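Local coordinates for kelch-like protein 7 (Homo sapiens, PDB 3II7) that serves as the substrate-specific adapter of a CUL3-RBX1 E3 ubiquitin ligase, its kelch-repeat domain forming a six-bladed beta-propeller, at residues D12-F18 / L290-T296; I39-F43 / D80-S84. All blocks are in the same frame, centred on the assembly; numbering follows the deposited sequence.

Interaction 1 (D12-F18 / L290-T296)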
ATOM      1  N   ASP A  12      10.834  15.553   7.630  1.00 12.24           N
ATOM      2  CA  ASP A  12       9.602  16.312   7.588  1.00 12.70           C
ATOM      3  C   ASP A  12       8.553  15.500   6.837  1.00 11.19           C
ATOM      4  O   ASP A  12       8.395  15.655   5.619  1.00 14.85           O
ATOM      5  CB  ASP A  12       9.835  17.654   6.887  1.00 15.94           C
ATOM      6  CG  ASP A  12       8.744  18.674   7.176  1.00 28.77           C
ATOM      7  OD1 ASP A  12       7.730  18.311   7.814  1.00 22.15           O
ATOM      8  OD2 ASP A  12       8.900  19.843   6.767  1.00 32.10           O
ATOM      9  N   TYR A  13       7.836  14.658   7.576  1.00  8.52           N
ATOM     10  CA  TYR A  13       6.975  13.647   6.971  1.00  9.36           C
ATOM     11  C   TYR A  13       5.591  14.180   6.629  1.00 10.05           C
ATOM     12  O   TYR A  13       5.022  15.029   7.328  1.00 14.21           O
ATOM     13  CB  TYR A  13       6.813  12.438   7.893  1.00 12.14           C
ATOM     14  CG  TYR A  13       8.090  11.710   8.180  1.00 11.07           C
ATOM     15  CD1 TYR A  13       8.652  11.708   9.454  1.00 15.70           C
ATOM     16  CD2 TYR A  13       8.762  11.030   7.159  1.00 21.21           C
ATOM     17  CE1 TYR A  13       9.847  11.030   9.706  1.00 20.54           C
ATOM     18  CE2 TYR A  13       9.944  10.357   7.401  1.00 27.25           C
ATOM     19  CZ  TYR A  13      10.481  10.358   8.669  1.00 17.37           C
ATOM     20  OH  TYR A  13      11.661   9.687   8.891  1.00 30.52           O
ATOM     21  N   ARG A  14       5.067  13.668   5.534  1.00  4.89           N
ATOM     22  CA  ARG A  14       3.677  13.885   5.115  1.00  5.78           C
ATOM     23  C   ARG A  14       3.185  12.563   4.627  1.00  4.15           C
ATOM     24  O   ARG A  14       3.991  11.694   4.230  1.00  5.03           O
ATOM     25  CB  ARG A  14       3.566  14.872   3.953  1.00  9.12           C
ATOM     26  CG  ARG A  14       4.018  16.300   4.218  1.00 11.94           C
ATOM     27  CD  ARG A  14       3.085  17.073   5.125  1.00 15.46           C
ATOM     28  NE  ARG A  14       3.471  18.489   5.147  1.00 17.32           N
ATOM     29  CZ  ARG A  14       4.543  18.978   5.785  1.00 16.22           C
ATOM     30  NH1 ARG A  14       5.359  18.185   6.479  1.00 18.56           N
ATOM     31  NH2 ARG A  14       4.806  20.273   5.723  1.00 15.78           N
ATOM     32  N   ILE A  15       1.866  12.398   4.637  1.00  3.40           N
ATOM     33  CA  ILE A  15       1.214  11.278   3.981  1.00  3.12           C
ATOM     34  C   ILE A  15       0.559  11.828   2.712  1.00  4.71           C
ATOM     35  O   ILE A  15      -0.271  12.743   2.779  1.00  6.37           O
ATOM     36  CB  ILE A  15       0.201  10.597   4.897  1.00  3.88           C
ATOM     37  CG1 ILE A  15       0.883  10.146   6.195  1.00  4.80           C
ATOM     38  CG2 ILE A  15      -0.444   9.400   4.138  1.00  3.05           C
ATOM     39  CD1 ILE A  15      -0.034   9.608   7.292  1.00  5.27           C
ATOM     40  N   ALA A  16       0.978  11.318   1.568  1.00  3.11           N
ATOM     41  CA  ALA A  16       0.518  11.825   0.266  1.00  5.25           C
ATOM     42  C   ALA A  16      -0.533  10.898  -0.295  1.00  4.98           C
ATOM     43  O   ALA A  16      -0.358   9.680  -0.317  1.00  4.70           O
ATOM     44  CB  ALA A  16       1.667  11.928  -0.684  1.00  5.12           C
ATOM     45  N   LEU A  17      -1.635  11.492  -0.749  1.00  4.16           N
ATOM     46  CA  LEU A  17      -2.755  10.742  -1.331  1.00  4.14           C
ATOM     47  C   LEU A  17      -2.942  11.198  -2.766  1.00  3.61           C
ATOM     48  O   LEU A  17      -2.980  12.410  -3.033  1.00  7.31           O
ATOM     49  CB  LEU A  17      -4.022  10.962  -0.526  1.00  6.08           C
ATOM     50  CG  LEU A  17      -4.075  10.242   0.840  1.00 14.59           C
ATOM     51  CD1 LEU A  17      -3.113  10.843   1.822  1.00 20.41           C
ATOM     52  CD2 LEU A  17      -5.493  10.269   1.395  1.00 12.61           C
ATOM     53  N   PHE A  18      -3.034  10.239  -3.687  1.00  3.95           N
ATOM     54  CA  PHE A  18      -3.170  10.553  -5.115  1.00  5.52           C
ATOM     55  C   PHE A  18      -4.418   9.980  -5.693  1.00  4.27           C
ATOM     56  O   PHE A  18      -4.622   8.755  -5.645  1.00  3.99           O
ATOM     57  CB  PHE A  18      -1.973  10.063  -5.900  1.00  6.40           C
ATOM     58  CG  PHE A  18      -0.659  10.710  -5.480  1.00  5.97           C
ATOM     59  CD1 PHE A  18       0.121  10.141  -4.453  1.00  7.05           C
ATOM     60  CD2 PHE A  18      -0.229  11.887  -6.074  1.00  7.52           C
ATOM     61  CE1 PHE A  18       1.302  10.721  -4.057  1.00  8.88           C
ATOM     62  CE2 PHE A  18       0.960  12.478  -5.689  1.00  6.01           C
ATOM     63  CZ  PHE A  18       1.739  11.888  -4.669  1.00  6.36           C
ATOM     64  N   LEU A 290      -4.221   6.292  -4.179  1.00  3.46           N
ATOM     65  CA  LEU A 290      -2.916   5.789  -3.809  1.00  4.44           C
ATOM     66  C   LEU A 290      -2.422   6.570  -2.599  1.00  5.27           C
ATOM     67  O   LEU A 290      -2.732   7.767  -2.440  1.00  4.61           O
ATOM     68  CB  LEU A 290      -1.957   5.924  -5.001  1.00  3.68           C
ATOM     69  CG  LEU A 290      -2.439   5.228  -6.263  1.00  7.44           C
ATOM     70  CD1 LEU A 290      -1.485   5.568  -7.401  1.00  8.27           C
ATOM     71  CD2 LEU A 290      -2.505   3.730  -6.000  1.00 11.74           C
ATOM     72  N   ILE A 291      -1.700   5.884  -1.722  1.00  3.41           N
ATOM     73  CA  ILE A 291      -1.207   6.503  -0.483  1.00  4.29           C
ATOM     74  C   ILE A 291       0.233   6.065  -0.190  1.00  5.41           C
ATOM     75  O   ILE A 291       0.605   4.887  -0.406  1.00  5.82           O
ATOM     76  CB  ILE A 291      -2.146   6.113   0.711  1.00  6.00           C
ATOM     77  CG1 ILE A 291      -1.718   6.866   1.997  1.00  6.97           C
ATOM     78  CG2 ILE A 291      -2.230   4.583   0.883  1.00  7.81           C
ATOM     79  CD1 ILE A 291      -2.756   6.749   3.160  1.00  8.30           C
ATOM     80  N   CYS A 292       1.059   7.007   0.273  1.00  6.48           N
ATOM     81  CA  CYS A 292       2.402   6.683   0.711  1.00  4.85           C
ATOM     82  C   CYS A 292       2.903   7.759   1.659  1.00  6.42           C
ATOM     83  O   CYS A 292       2.353   8.871   1.707  1.00  5.68           O
ATOM     84  CB  CYS A 292       3.372   6.503  -0.473  1.00  7.63           C
ATOM     85  SG  CYS A 292       3.670   7.969  -1.428  1.00  9.66           S
ATOM     86  N   VAL A 293       3.917   7.417   2.434  1.00  4.88           N
ATOM     87  CA  VAL A 293       4.571   8.377   3.302  1.00  3.74           C
ATOM     88  C   VAL A 293       5.715   9.018   2.529  1.00  3.01           C
ATOM     89  O   VAL A 293       6.528   8.303   1.891  1.00  3.74           O
ATOM     90  CB  VAL A 293       5.109   7.721   4.579  1.00  6.52           C
ATOM     91  CG1 VAL A 293       5.894   8.761   5.456  1.00  7.35           C
ATOM     92  CG2 VAL A 293       3.975   7.078   5.324  1.00  5.37           C
ATOM     93  N   VAL A 294       5.768  10.346   2.549  1.00  2.67           N
ATOM     94  CA  VAL A 294       6.859  11.086   1.930  1.00  3.22           C
ATOM     95  C   VAL A 294       7.677  11.822   2.991  1.00  5.72           C
ATOM     96  O   VAL A 294       7.153  12.253   3.997  1.00  5.21           O
ATOM     97  CB  VAL A 294       6.353  12.115   0.870  1.00  6.19           C
ATOM     98  CG1 VAL A 294       5.435  11.470  -0.127  1.00  9.84           C
ATOM     99  CG2 VAL A 294       5.684  13.257   1.504  1.00 15.19           C
ATOM    100  N   ASP A 295       8.968  11.952   2.741  1.00  8.16           N
ATOM    101  CA  ASP A 295       9.809  12.949   3.399  1.00 14.48           C
ATOM    102  C   ASP A 295      10.022  14.182   2.472  1.00 22.15           C
ATOM    103  O   ASP A 295      10.513  14.035   1.337  1.00 20.02           O
ATOM    104  CB  ASP A 295      11.148  12.344   3.721  1.00 14.15           C
ATOM    105  CG  ASP A 295      11.889  13.120   4.769  1.00 23.31           C
ATOM    106  OD1 ASP A 295      11.499  14.277   5.050  1.00 22.04           O
ATOM    107  OD2 ASP A 295      12.859  12.568   5.318  1.00 25.20           O
ATOM    108  N   THR A 296       9.666  15.384   2.951  1.00 25.28           N
ATOM    109  CA  THR A 296       9.743  16.607   2.112  1.00 28.16           C
ATOM    110  C   THR A 296      11.075  17.394   2.263  1.00 33.03           C
ATOM    111  O   THR A 296      11.202  18.506   1.737  1.00 33.17           O
ATOM    112  CB  THR A 296       8.528  17.584   2.373  1.00 29.60           C
ATOM    113  OG1 THR A 296       8.571  18.072   3.721  1.00 29.42           O
ATOM    114  CG2 THR A 296       7.180  16.896   2.120  1.00 21.40           C
TER
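A16 and V294 meet in the tightly packed part of this antiparallel pairing, where A16 CB lies 3.8 Å from V294 CG1 and V58 of the next blade also packs on V294. The opposite face of the same ladder carries I15 and I291, side by side and pointing the same way. I15 CG2 lies 3.6 Å from I291 CG1, and A244 and L253 of the preceding blade close over I15. Six main-chain hydrogen bonds join R14, A16 and F18 to V294, C292 and L290. Because 13-18 comes from the start of the domain and 290-295 from its end, this is the molecular velcro that closes a kelch beta-propeller: the C-terminal strand completes the first blade. Toward D12 and T296 the contact becomes polar and more open. D12 O accepts two bonds from opposite faces of its carbonyl plane, from T296 N at 3.0 Å and T296 OG1 at 3.1 Å, while D12 N reaches D295 OD1 (3.0 Å) from above the carboxylate plane. Bent at chi2 (-71°), R14 curls back so that NH1 forms a salt bridge with D12 OD1 at 2.7 Å, and T296 OG1 lies over one face of its guanidinium.

Interaction 2 (I39-F43 / D80-S84). With EDO (1,2-ethanediol), chain B.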
ATOM      1  N   ILE A  39      -1.860  18.952  -3.890  1.00  5.70           N
ATOM      2  CA  ILE A  39      -0.771  18.630  -4.813  1.00  4.82           C
ATOM      3  C   ILE A  39      -1.345  18.712  -6.219  1.00  4.71           C
ATOM      4  O   ILE A  39      -2.300  17.996  -6.538  1.00  7.55           O
ATOM      5  CB  ILE A  39      -0.258  17.189  -4.593  1.00  6.29           C
ATOM      6  CG1 ILE A  39       0.263  16.994  -3.163  1.00 10.87           C
ATOM      7  CG2 ILE A  39       0.837  16.833  -5.597  1.00  8.01           C
ATOM      8  CD1 ILE A  39       0.518  15.528  -2.794  1.00  7.22           C
ATOM      9  N   ARG A  40      -0.768  19.559  -7.066  1.00  4.75           N
ATOM     10  CA  ARG A  40      -1.178  19.617  -8.461  1.00  4.86           C
ATOM     11  C   ARG A  40      -0.702  18.370  -9.197  1.00  4.12           C
ATOM     12  O   ARG A  40       0.462  17.996  -9.086  1.00  5.52           O
ATOM     13  CB  ARG A  40      -0.649  20.881  -9.139  1.00  5.84           C
ATOM     14  CG  ARG A  40      -1.283  22.161  -8.589  1.00 12.17           C
ATOM     15  CD  ARG A  40      -0.651  23.392  -9.180  1.00 15.11           C
ATOM     16  NE  ARG A  40       0.760  23.480  -8.783  1.00 10.15           N
ATOM     17  CZ  ARG A  40       1.676  24.269  -9.337  1.00 21.69           C
ATOM     18  NH1 ARG A  40       1.370  25.098 -10.345  1.00 20.27           N
ATOM     19  NH2 ARG A  40       2.923  24.213  -8.884  1.00 14.95           N
ATOM     20  N   CYS A  41      -1.624  17.719  -9.916  1.00  3.28           N
ATOM     21  CA  CYS A  41      -1.347  16.490 -10.678  1.00  5.28           C
ATOM     22  C   CYS A  41      -2.010  16.598 -12.027  1.00  7.68           C
ATOM     23  O   CYS A  41      -3.226  16.746 -12.092  1.00  9.76           O
ATOM     24  CB  CYS A  41      -1.917  15.287  -9.981  1.00  9.75           C
ATOM     25  SG  CYS A  41      -1.681  13.710 -10.833  1.00  7.84           S
ATOM     26  N   PRO A  42      -1.229  16.503 -13.104  1.00  7.17           N
ATOM     27  CA  PRO A  42      -1.780  16.644 -14.448  1.00  7.20           C
ATOM     28  C   PRO A  42      -2.160  15.298 -15.116  1.00  6.01           C
ATOM     29  O   PRO A  42      -2.442  15.261 -16.309  1.00  6.58           O
ATOM     30  CB  PRO A  42      -0.619  17.272 -15.185  1.00  4.34           C
ATOM     31  CG  PRO A  42       0.562  16.564 -14.621  1.00  8.17           C
ATOM     32  CD  PRO A  42       0.237  16.348 -13.159  1.00  8.10           C
ATOM     33  N   PHE A  43      -2.197  14.225 -14.333  1.00  5.75           N
ATOM     34  CA  PHE A  43      -2.551  12.875 -14.837  1.00  6.43           C
ATOM     35  C   PHE A  43      -3.861  12.404 -14.267  1.00  8.49           C
ATOM     36  O   PHE A  43      -4.140  12.587 -13.068  1.00  8.47           O
ATOM     37  CB  PHE A  43      -1.460  11.870 -14.482  1.00  7.83           C
ATOM     38  CG  PHE A  43      -0.110  12.230 -15.048  1.00  4.72           C
ATOM     39  CD1 PHE A  43       0.104  12.212 -16.416  1.00  8.70           C
ATOM     40  CD2 PHE A  43       0.939  12.581 -14.219  1.00  7.43           C
ATOM     41  CE1 PHE A  43       1.331  12.555 -16.940  1.00  8.07           C
ATOM     42  CE2 PHE A  43       2.174  12.926 -14.742  1.00 12.47           C
ATOM     43  CZ  PHE A  43       2.362  12.911 -16.110  1.00  9.52           C
ATOM     44  N   ASP A  80       8.231  19.839  -6.725  1.00  7.01           N
ATOM     45  CA  ASP A  80       6.806  19.919  -7.073  1.00  6.50           C
ATOM     46  C   ASP A  80       6.630  19.796  -8.580  1.00  7.84           C
ATOM     47  O   ASP A  80       5.967  20.632  -9.233  1.00  8.09           O
ATOM     48  CB  ASP A  80       6.209  21.239  -6.536  1.00  8.43           C
ATOM     49  CG  ASP A  80       4.716  21.394  -6.825  1.00 15.26           C
ATOM     50  OD1 ASP A  80       3.964  20.389  -6.793  1.00  8.23           O
ATOM     51  OD2 ASP A  80       4.303  22.541  -7.059  1.00 13.32           O
ATOM     52  N   SER A  81       7.224  18.751  -9.146  1.00  8.32           N
ATOM     53  CA  SER A  81       7.187  18.562 -10.592  1.00  8.05           C
ATOM     54  C   SER A  81       7.048  17.091 -10.926  1.00  5.98           C
ATOM     55  O   SER A  81       7.425  16.223 -10.132  1.00  9.73           O
ATOM     56  CB  SER A  81       8.455  19.117 -11.241  1.00 11.87           C
ATOM     57  OG  SER A  81       9.587  18.419 -10.810  1.00 19.88           O
ATOM     58  N   TRP A  82       6.491  16.839 -12.112  1.00  4.94           N
ATOM     59  CA  TRP A  82       6.208  15.506 -12.575  1.00  4.27           C
ATOM     60  C   TRP A  82       7.069  15.141 -13.757  1.00  3.81           C
ATOM     61  O   TRP A  82       7.378  15.990 -14.619  1.00  3.81           O
ATOM     62  CB  TRP A  82       4.746  15.396 -13.004  1.00  7.05           C
ATOM     63  CG  TRP A  82       3.766  15.402 -11.872  1.00  6.10           C
ATOM     64  CD1 TRP A  82       3.194  16.509 -11.292  1.00  5.60           C
ATOM     65  CD2 TRP A  82       3.216  14.263 -11.196  1.00  5.83           C
ATOM     66  NE1 TRP A  82       2.334  16.122 -10.280  1.00  6.85           N
ATOM     67  CE2 TRP A  82       2.316  14.751 -10.218  1.00  5.09           C
ATOM     68  CE3 TRP A  82       3.393  12.870 -11.324  1.00  7.54           C
ATOM     69  CZ2 TRP A  82       1.600  13.896  -9.362  1.00  6.92           C
ATOM     70  CZ3 TRP A  82       2.679  12.024 -10.492  1.00  8.93           C
ATOM     71  CH2 TRP A  82       1.804  12.539  -9.499  1.00  9.83           C
ATOM     72  N   TYR A  83       7.418  13.868 -13.827  1.00  3.55           N
ATOM     73  CA  TYR A  83       8.058  13.316 -15.005  1.00  4.24           C
ATOM     74  C   TYR A  83       7.644  11.866 -15.219  1.00  6.64           C
ATOM     75  O   TYR A  83       6.986  11.274 -14.358  1.00  7.13           O
ATOM     76  CB  TYR A  83       9.579  13.485 -14.937  1.00  3.34           C
ATOM     77  CG  TYR A  83      10.249  12.806 -13.793  1.00  4.57           C
ATOM     78  CD1 TYR A  83      10.885  11.582 -13.967  1.00  5.82           C
ATOM     79  CD2 TYR A  83      10.315  13.408 -12.529  1.00  9.44           C
ATOM     80  CE1 TYR A  83      11.531  10.941 -12.891  1.00  6.23           C
ATOM     81  CE2 TYR A  83      10.985  12.788 -11.484  1.00  8.92           C
ATOM     82  CZ  TYR A  83      11.580  11.562 -11.672  1.00  8.47           C
ATOM     83  OH  TYR A  83      12.251  10.943 -10.634  1.00 13.10           O
ATOM     84  N   SER A  84       7.975  11.305 -16.379  1.00  4.02           N
ATOM     85  CA  SER A  84       7.523   9.941 -16.684  1.00  5.77           C
ATOM     86  C   SER A  84       8.627   9.067 -17.221  1.00 11.97           C
ATOM     87  O   SER A  84       9.460   9.521 -18.023  1.00 11.77           O
ATOM     88  CB  SER A  84       6.380   9.963 -17.695  1.00  8.73           C
ATOM     89  OG  SER A  84       5.305  10.742 -17.240  1.00  9.64           O
TER
HETATM   90  C1  EDO B 951      -4.941  17.139  -8.005  1.00 28.08           C
HETATM   91  O1  EDO B 951      -5.017  17.840  -6.738  1.00 16.83           O
HETATM   92  C2  EDO B 951      -5.424  18.014  -9.155  1.00 27.05           C
HETATM   93  O2  EDO B 951      -4.413  18.897  -9.651  1.00 19.87           O
HETATM   94  O   HOH W   1       1.416  21.338  -6.450  1.00  7.73           O
HETATM   95  O   HOH W   2       2.756  19.526  -9.260  1.00  7.74           O
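The loop that leaves the outer strand of one propeller blade packs here against the outer strand of the next, with W82 of strand 81-86 as the platform. One edge of the indole is tied down: W82 NE1 donates to R40 O at 2.9 Å, in the carbonyl plane and on a lone pair, which helps to fix the rotation of the ring. Over one face, P42 CD makes a CH-pi contact 3.6 Å from the centroid of the five-membered ring. F43 presents its edge to the indole in an offset edge-to-face pair, the planes 78° apart and CE2 3.6 Å from W82 CE3. C41 SG approaches obliquely, 3.6 Å from W82 CZ2; with its sulfur anti to the backbone N (chi1 179°), C41 also accepts a long hydrogen bond from F43 N. At the other end the contact is ionic. R40, bent at chi3, brings NH2 to D80 OD2 at 2.8 Å in a salt bridge in the guanidinium plane, on the syn side of the carboxylate but 28° out of its plane. A water accepts from R40 N and NE and donates to D80 OD1, which Y75 OH also binds. An ethanediol bonds I39 O and C41 N. Strand 71-76 flanks the site, Y75 meeting the indole and D73 holding S84 OG, while I60 of strand 57-61 touches W82 and I39 packs on strand 26-30.

Overall arrangement
The two interactions illustrate how a propeller is held both within a blade and between blades. Interaction 1 pairs two strands of one four-stranded sheet, 35-38, 26-30, 13-18 and 290-295, and so joins the two ends of the domain. Interaction 2 begins just beyond strand 35-38, the edge strand of that sheet opposite 290-295, and reaches strand 81-86 at the edge of the following one. Both of its segments fall between those of interaction 1 along the chain. The centres of the contacts are about 14 Å apart, and about 12 Å and 20 Å from the centre of the chain. F18 bridges them: its CE2 lies 3.9 Å from W82 CH2. Ring closure and the adjoining blade interface are thus physically continuous.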